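Local coordinates for ABC transporter, substrate binding protein (Agrobacterium tumefaciens, PDB 3C9H) that probably captures a solute in the periplasm and delivers it to an ABC transporter for import, and binds a magnesium ion, at residues L132-A137 with A321-V326; L186-D191 with G196-V201. All blocks are in the same frame, centred on the assembly; numbering follows the deposited sequence.

Interaction 1 of 2, residues L132-A137 with A321-V326; sequences LTFEPA and AQLRPV
Phe134 reaches across to Leu323 and Pro325 with the far half of its ring, and these two apolar touches carry the contact between residues 132-137 and 321-326. Its CE1 lies 3.7 Å from Pro325 CB, with the proline approaching the ring obliquely. On the other flank, CE2 of Phe134 meets Leu323 CD1 at 3.8 Å, the methyl sitting at the ring edge close to the ring plane. Leu323 and Pro325 thus straddle the end of the ring, and Phe134 CZ lies between the two touching carbons. Although CB of Phe134 does not set out toward 321-326, CG anti to the backbone N (chi1 -164°) swings the ring's far end there. In Leu323, chi1 of -55° sets CG anti to the carbonyl carbon, and the extended chi2 (-170°) then carries CD1 to the ring; both it and Pro325 set out from the backbone toward the opposite segment, whereas the intervening Arg324 points away. Ala312, Met315 and Gln316 of helix 312-319 also touch the phenyl, so the ring is buried among several elements. On the opposite side of the chain from the ring, Thr133 OG1 donates over 2.7 Å to Glu135 OE2, which accepts through its anti lone pair, the one away from OE1. The same carboxylate is gripped further by Arg263, through a salt bridge, and by Ser237, which would probably favour its charged form. The backbones stay well apart, 8.0 Å between CA of Phe134 and CA of Pro325. Phe134, leading into strand 135-142, and Leu323 of strand 323-325 meet over the face of strand 258-268, touching its Val260 and Thr258 respectively, within the alpha/beta fold of the periplasmic solute-binding protein family.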
loop_
_atom_site.group_PDB
_atom_site.type_symbol
_atom_site.label_atom_id
_atom_site.label_comp_id
_atom_site.label_asym_id
_atom_site.label_seq_id
_atom_site.Cartn_x
_atom_site.Cartn_y
_atom_site.Cartn_z
ATOM N N LEU A 132 -7.938 -1.820 6.379
ATOM C CA LEU A 132 -9.062 -2.269 5.520
ATOM C C LEU A 132 -8.767 -3.333 4.465
ATOM O O LEU A 132 -9.707 -3.857 3.845
ATOM C CB LEU A 132 -9.704 -1.046 4.838
ATOM C CG LEU A 132 -10.223 0.020 5.810
ATOM C CD1 LEU A 132 -10.556 1.342 5.052
ATOM C CD2 LEU A 132 -11.439 -0.504 6.569
ATOM N N THR A 133 -7.478 -3.614 4.234
ATOM C CA THR A 133 -7.024 -4.539 3.214
ATOM C C THR A 133 -5.890 -5.375 3.804
ATOM O O THR A 133 -5.390 -5.079 4.887
ATOM C CB THR A 133 -6.454 -3.789 1.986
ATOM O OG1 THR A 133 -5.211 -3.144 2.344
ATOM C CG2 THR A 133 -7.466 -2.753 1.439
ATOM N N PHE A 134 -5.454 -6.378 3.055
ATOM C CA PHE A 134 -4.358 -7.271 3.482
ATOM C C PHE A 134 -3.543 -7.577 2.204
ATOM O O PHE A 134 -3.905 -8.455 1.432
ATOM C CB PHE A 134 -5.017 -8.521 4.106
ATOM C CG PHE A 134 -4.105 -9.382 4.942
ATOM C CD1 PHE A 134 -3.762 -9.008 6.240
ATOM C CD2 PHE A 134 -3.634 -10.588 4.446
ATOM C CE1 PHE A 134 -2.930 -9.827 7.028
ATOM C CE2 PHE A 134 -2.804 -11.410 5.217
ATOM C CZ PHE A 134 -2.454 -11.027 6.508
ATOM N N GLU A 135 -2.482 -6.799 1.963
ATOM C CA GLU A 135 -1.744 -6.789 0.661
ATOM C C GLU A 135 -0.240 -7.067 0.805
ATOM O O GLU A 135 0.429 -6.384 1.549
ATOM C CB GLU A 135 -1.939 -5.426 -0.029
ATOM C CG GLU A 135 -3.378 -5.201 -0.518
ATOM C CD GLU A 135 -3.605 -3.768 -0.957
ATOM O OE1 GLU A 135 -3.100 -3.403 -2.040
ATOM O OE2 GLU A 135 -4.237 -2.998 -0.198
ATOM N N PRO A 136 0.286 -8.098 0.114
ATOM C CA PRO A 136 1.693 -8.466 0.260
ATOM C C PRO A 136 2.649 -7.684 -0.645
ATOM O O PRO A 136 2.235 -7.189 -1.696
ATOM C CB PRO A 136 1.707 -9.936 -0.130
ATOM C CG PRO A 136 0.664 -10.026 -1.224
ATOM C CD PRO A 136 -0.436 -9.042 -0.754
ATOM N N ALA A 137 3.892 -7.553 -0.189
ATOM C CA ALA A 137 5.010 -7.028 -0.974
ATOM C C ALA A 137 5.707 -8.208 -1.634
ATOM O O ALA A 137 6.270 -9.096 -0.932
ATOM C CB ALA A 137 5.973 -6.329 -0.093
ATOM N N ALA A 321 3.162 -18.670 8.804
ATOM C CA ALA A 321 4.269 -17.830 9.282
ATOM C C ALA A 321 5.150 -17.236 8.174
ATOM O O ALA A 321 6.037 -16.454 8.478
ATOM C CB ALA A 321 5.148 -18.607 10.289
ATOM N N GLN A 322 4.933 -17.609 6.913
ATOM C CA GLN A 322 5.578 -16.908 5.789
ATOM C C GLN A 322 5.178 -15.422 5.813
ATOM O O GLN A 322 6.011 -14.547 5.556
ATOM C CB GLN A 322 5.150 -17.539 4.464
ATOM C CG GLN A 322 5.729 -16.912 3.174
ATOM C CD GLN A 322 5.008 -17.424 1.905
ATOM O OE1 GLN A 322 5.231 -16.933 0.786
ATOM N NE2 GLN A 322 4.133 -18.417 2.087
ATOM N N LEU A 323 3.908 -15.153 6.148
ATOM C CA LEU A 323 3.356 -13.785 6.149
ATOM C C LEU A 323 3.773 -12.997 7.379
ATOM O O LEU A 323 3.738 -13.514 8.502
ATOM C CB LEU A 323 1.826 -13.807 6.095
ATOM C CG LEU A 323 1.175 -14.569 4.946
ATOM C CD1 LEU A 323 -0.316 -14.293 4.892
ATOM C CD2 LEU A 323 1.831 -14.257 3.610
ATOM N N ARG A 324 4.151 -11.737 7.160
ATOM C CA ARG A 324 4.572 -10.841 8.223
ATOM C C ARG A 324 3.725 -9.551 8.173
ATOM O O ARG A 324 4.195 -8.518 7.689
ATOM C CB ARG A 324 6.072 -10.527 8.103
ATOM C CG ARG A 324 6.990 -11.756 8.042
ATOM C CD ARG A 324 6.790 -12.660 9.273
ATOM N NE ARG A 324 7.989 -13.432 9.596
ATOM C CZ ARG A 324 8.421 -14.494 8.919
ATOM N NH1 ARG A 324 7.750 -14.938 7.872
ATOM N NH2 ARG A 324 9.530 -15.121 9.283
ATOM N N PRO A 325 2.465 -9.621 8.663
ATOM C CA PRO A 325 1.603 -8.427 8.685
ATOM C C PRO A 325 1.972 -7.463 9.788
ATOM O O PRO A 325 2.732 -7.815 10.688
ATOM C CB PRO A 325 0.196 -8.983 8.917
ATOM C CG PRO A 325 0.402 -10.344 9.544
ATOM C CD PRO A 325 1.788 -10.815 9.208
ATOM N N VAL A 326 1.406 -6.255 9.703
ATOM C CA VAL A 326 1.680 -5.163 10.637
ATOM C C VAL A 326 0.372 -4.834 11.409
ATOM O O VAL A 326 -0.659 -4.534 10.794
ATOM C CB VAL A 326 2.179 -3.901 9.869
ATOM C CG1 VAL A 326 2.736 -2.877 10.823
ATOM C CG2 VAL A 326 3.235 -4.281 8.785
#

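Interaction 2 of 2, residues L186-D191 with G196-V201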
loop_
_atom_site.group_PDB
_atom_site.type_symbol
_atom_site.label_atom_id
_atom_site.label_comp_id
_atom_site.label_asym_id
_atom_site.label_seq_id
_atom_site.Cartn_x
_atom_site.Cartn_y
_atom_site.Cartn_z
ATOM N N LEU A 186 7.816 1.796 4.667
ATOM C CA LEU A 186 7.199 0.812 5.551
ATOM C C LEU A 186 7.762 -0.572 5.270
ATOM O O LEU A 186 8.169 -1.265 6.187
ATOM C CB LEU A 186 5.664 0.823 5.392
ATOM C CG LEU A 186 4.846 -0.102 6.314
ATOM C CD1 LEU A 186 4.955 0.365 7.746
ATOM C CD2 LEU A 186 3.373 -0.185 5.899
ATOM N N PHE A 187 7.781 -0.984 4.004
ATOM C CA PHE A 187 8.239 -2.315 3.671
ATOM C C PHE A 187 9.714 -2.472 4.089
ATOM O O PHE A 187 10.079 -3.498 4.648
ATOM C CB PHE A 187 8.075 -2.644 2.177
ATOM C CG PHE A 187 6.629 -2.810 1.694
ATOM C CD1 PHE A 187 5.610 -3.303 2.531
ATOM C CD2 PHE A 187 6.324 -2.560 0.360
ATOM C CE1 PHE A 187 4.304 -3.470 2.043
ATOM C CE2 PHE A 187 5.034 -2.733 -0.144
ATOM C CZ PHE A 187 4.021 -3.189 0.699
ATOM N N MET A 188 10.557 -1.482 3.800
ATOM C CA MET A 188 11.975 -1.553 4.214
ATOM C C MET A 188 12.094 -1.653 5.733
ATOM O O MET A 188 12.884 -2.439 6.258
ATOM C CB MET A 188 12.765 -0.343 3.704
ATOM C CG MET A 188 14.252 -0.259 4.185
ATOM S SD MET A 188 15.247 -1.598 3.524
ATOM C CE MET A 188 14.330 -2.194 2.070
ATOM N N SER A 189 11.296 -0.885 6.457
ATOM C CA SER A 189 11.398 -0.902 7.921
ATOM C C SER A 189 10.978 -2.281 8.479
ATOM O O SER A 189 11.584 -2.786 9.453
ATOM C CB SER A 189 10.624 0.269 8.540
ATOM O OG SER A 189 9.223 0.024 8.586
ATOM N N ARG A 190 10.007 -2.924 7.815
ATOM C CA ARG A 190 9.603 -4.273 8.183
ATOM C C ARG A 190 10.641 -5.336 7.779
ATOM O O ARG A 190 10.882 -6.273 8.532
ATOM C CB ARG A 190 8.235 -4.617 7.595
ATOM C CG ARG A 190 7.114 -3.646 7.939
ATOM C CD ARG A 190 6.991 -3.392 9.430
ATOM N NE ARG A 190 6.359 -4.508 10.129
ATOM C CZ ARG A 190 6.206 -4.565 11.454
ATOM N NH1 ARG A 190 6.655 -3.575 12.230
ATOM N NH2 ARG A 190 5.596 -5.613 12.012
ATOM N N ASP A 191 11.217 -5.205 6.583
ATOM C CA ASP A 191 12.319 -6.076 6.155
ATOM C C ASP A 191 13.452 -6.082 7.206
ATOM O O ASP A 191 13.958 -7.125 7.587
ATOM C CB ASP A 191 12.898 -5.591 4.824
ATOM C CG ASP A 191 12.075 -5.996 3.622
ATOM O OD1 ASP A 191 11.256 -6.938 3.714
ATOM O OD2 ASP A 191 12.283 -5.386 2.552
ATOM N N GLY A 196 17.741 -9.837 9.341
ATOM C CA GLY A 196 18.886 -9.142 9.918
ATOM C C GLY A 196 19.784 -8.627 8.813
ATOM O O GLY A 196 20.156 -7.441 8.797
ATOM N N ASP A 197 20.094 -9.519 7.866
ATOM C CA ASP A 197 20.956 -9.196 6.727
ATOM C C ASP A 197 20.182 -8.682 5.494
ATOM O O ASP A 197 20.493 -9.050 4.348
ATOM C CB ASP A 197 21.801 -10.424 6.360
ATOM C CG ASP A 197 23.028 -10.069 5.542
ATOM O OD1 ASP A 197 23.531 -8.937 5.694
ATOM O OD2 ASP A 197 23.491 -10.916 4.743
ATOM N N ILE A 198 19.191 -7.815 5.716
ATOM C CA ILE A 198 18.549 -7.124 4.599
ATOM C C ILE A 198 19.549 -6.240 3.871
ATOM O O ILE A 198 19.399 -5.967 2.677
ATOM C CB ILE A 198 17.316 -6.250 5.049
ATOM C CG1 ILE A 198 16.550 -5.716 3.830
ATOM C CG2 ILE A 198 17.747 -5.086 5.917
ATOM C CD1 ILE A 198 16.094 -6.782 2.850
ATOM N N TRP A 199 20.576 -5.789 4.589
ATOM C CA TRP A 199 21.541 -4.859 4.010
ATOM C C TRP A 199 22.391 -5.501 2.914
ATOM O O TRP A 199 22.771 -4.835 1.959
ATOM C CB TRP A 199 22.394 -4.220 5.118
ATOM C CG TRP A 199 21.499 -3.520 6.076
ATOM C CD1 TRP A 199 21.134 -3.930 7.323
ATOM C CD2 TRP A 199 20.774 -2.326 5.814
ATOM N NE1 TRP A 199 20.250 -3.037 7.870
ATOM C CE2 TRP A 199 20.011 -2.041 6.962
ATOM C CE3 TRP A 199 20.700 -1.461 4.718
ATOM C CZ2 TRP A 199 19.184 -0.927 7.047
ATOM C CZ3 TRP A 199 19.891 -0.357 4.805
ATOM C CH2 TRP A 199 19.138 -0.099 5.964
ATOM N N SER A 200 22.648 -6.797 3.030
ATOM C CA SER A 200 23.287 -7.524 1.926
ATOM C C SER A 200 22.411 -7.472 0.660
ATOM O O SER A 200 22.932 -7.315 -0.456
ATOM C CB SER A 200 23.610 -8.970 2.321
ATOM O OG SER A 200 22.425 -9.702 2.607
ATOM N N VAL A 201 21.093 -7.587 0.840
ATOM C CA VAL A 201 20.155 -7.439 -0.280
ATOM C C VAL A 201 20.220 -6.023 -0.871
ATOM O O VAL A 201 20.361 -5.869 -2.074
ATOM C CB VAL A 201 18.686 -7.774 0.115
ATOM C CG1 VAL A 201 17.727 -7.579 -1.091
ATOM C CG2 VAL A 201 18.580 -9.204 0.672
#
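Ile198 faces Asp191 and Met188 across the turn between two successive helices. The side chains of Ile198 and Asp191 meet at roughly a right angle: Ile198 CG1 lies 3.8 Å from Asp191 CB, and CD1 lies 3.9 Å from the same carbon. With CG1 anti to the backbone N (chi1 -171°), the longer branch of Ile198 extends toward helix 183-194. The CB of Asp191 does most of the touching, while its carboxylate is hydrogen-bonded to Tyr232 at OD2 and Tyr257 at OD1. Met188 comes in from beside the aspartate, its SD 4.3 Å from Ile198 CG1. The same sulfur makes a Met-aromatic contact with Trp199, 5.3 Å from the centroid of the six-membered ring and 28° off its normal, an oblique approach. Ile198 CG2 rests on a face of that indole, 3.7 Å above the plane and displaced toward the rim. Helix 338-353 packs against both helices, placing Trp348 on Met188 and Leu344 and Ala351 on Trp199, whose indole also has a cation-pi partner in Arg347, and strand 230-235 brings Tyr232 to Ile198 and Asn233 to Asp191.

How the interactions relate
Both contacts are buried, but the centre of interaction 1 is about 10 Å from the centre of the chain and that of interaction 2 about 17 Å, farther out in the helical layer. The first joins segments 184 residues apart, the entry to strand 135-142 and strand 323-325; the second joins consecutive helices and is nested inside the loop that the first closes. Their chemistry differs accordingly: an aromatic ring held by aliphatic groups over a strand face, against sulfur, indole and an aspartate stem between helices. Helix 183-194 connects them, since Phe187 CE2 packs 3.7 Å from Ala137 CB and Arg190 NE lies 3.4 Å from Val326 CG2. Strand 258-268 serves both, also touching Asp191.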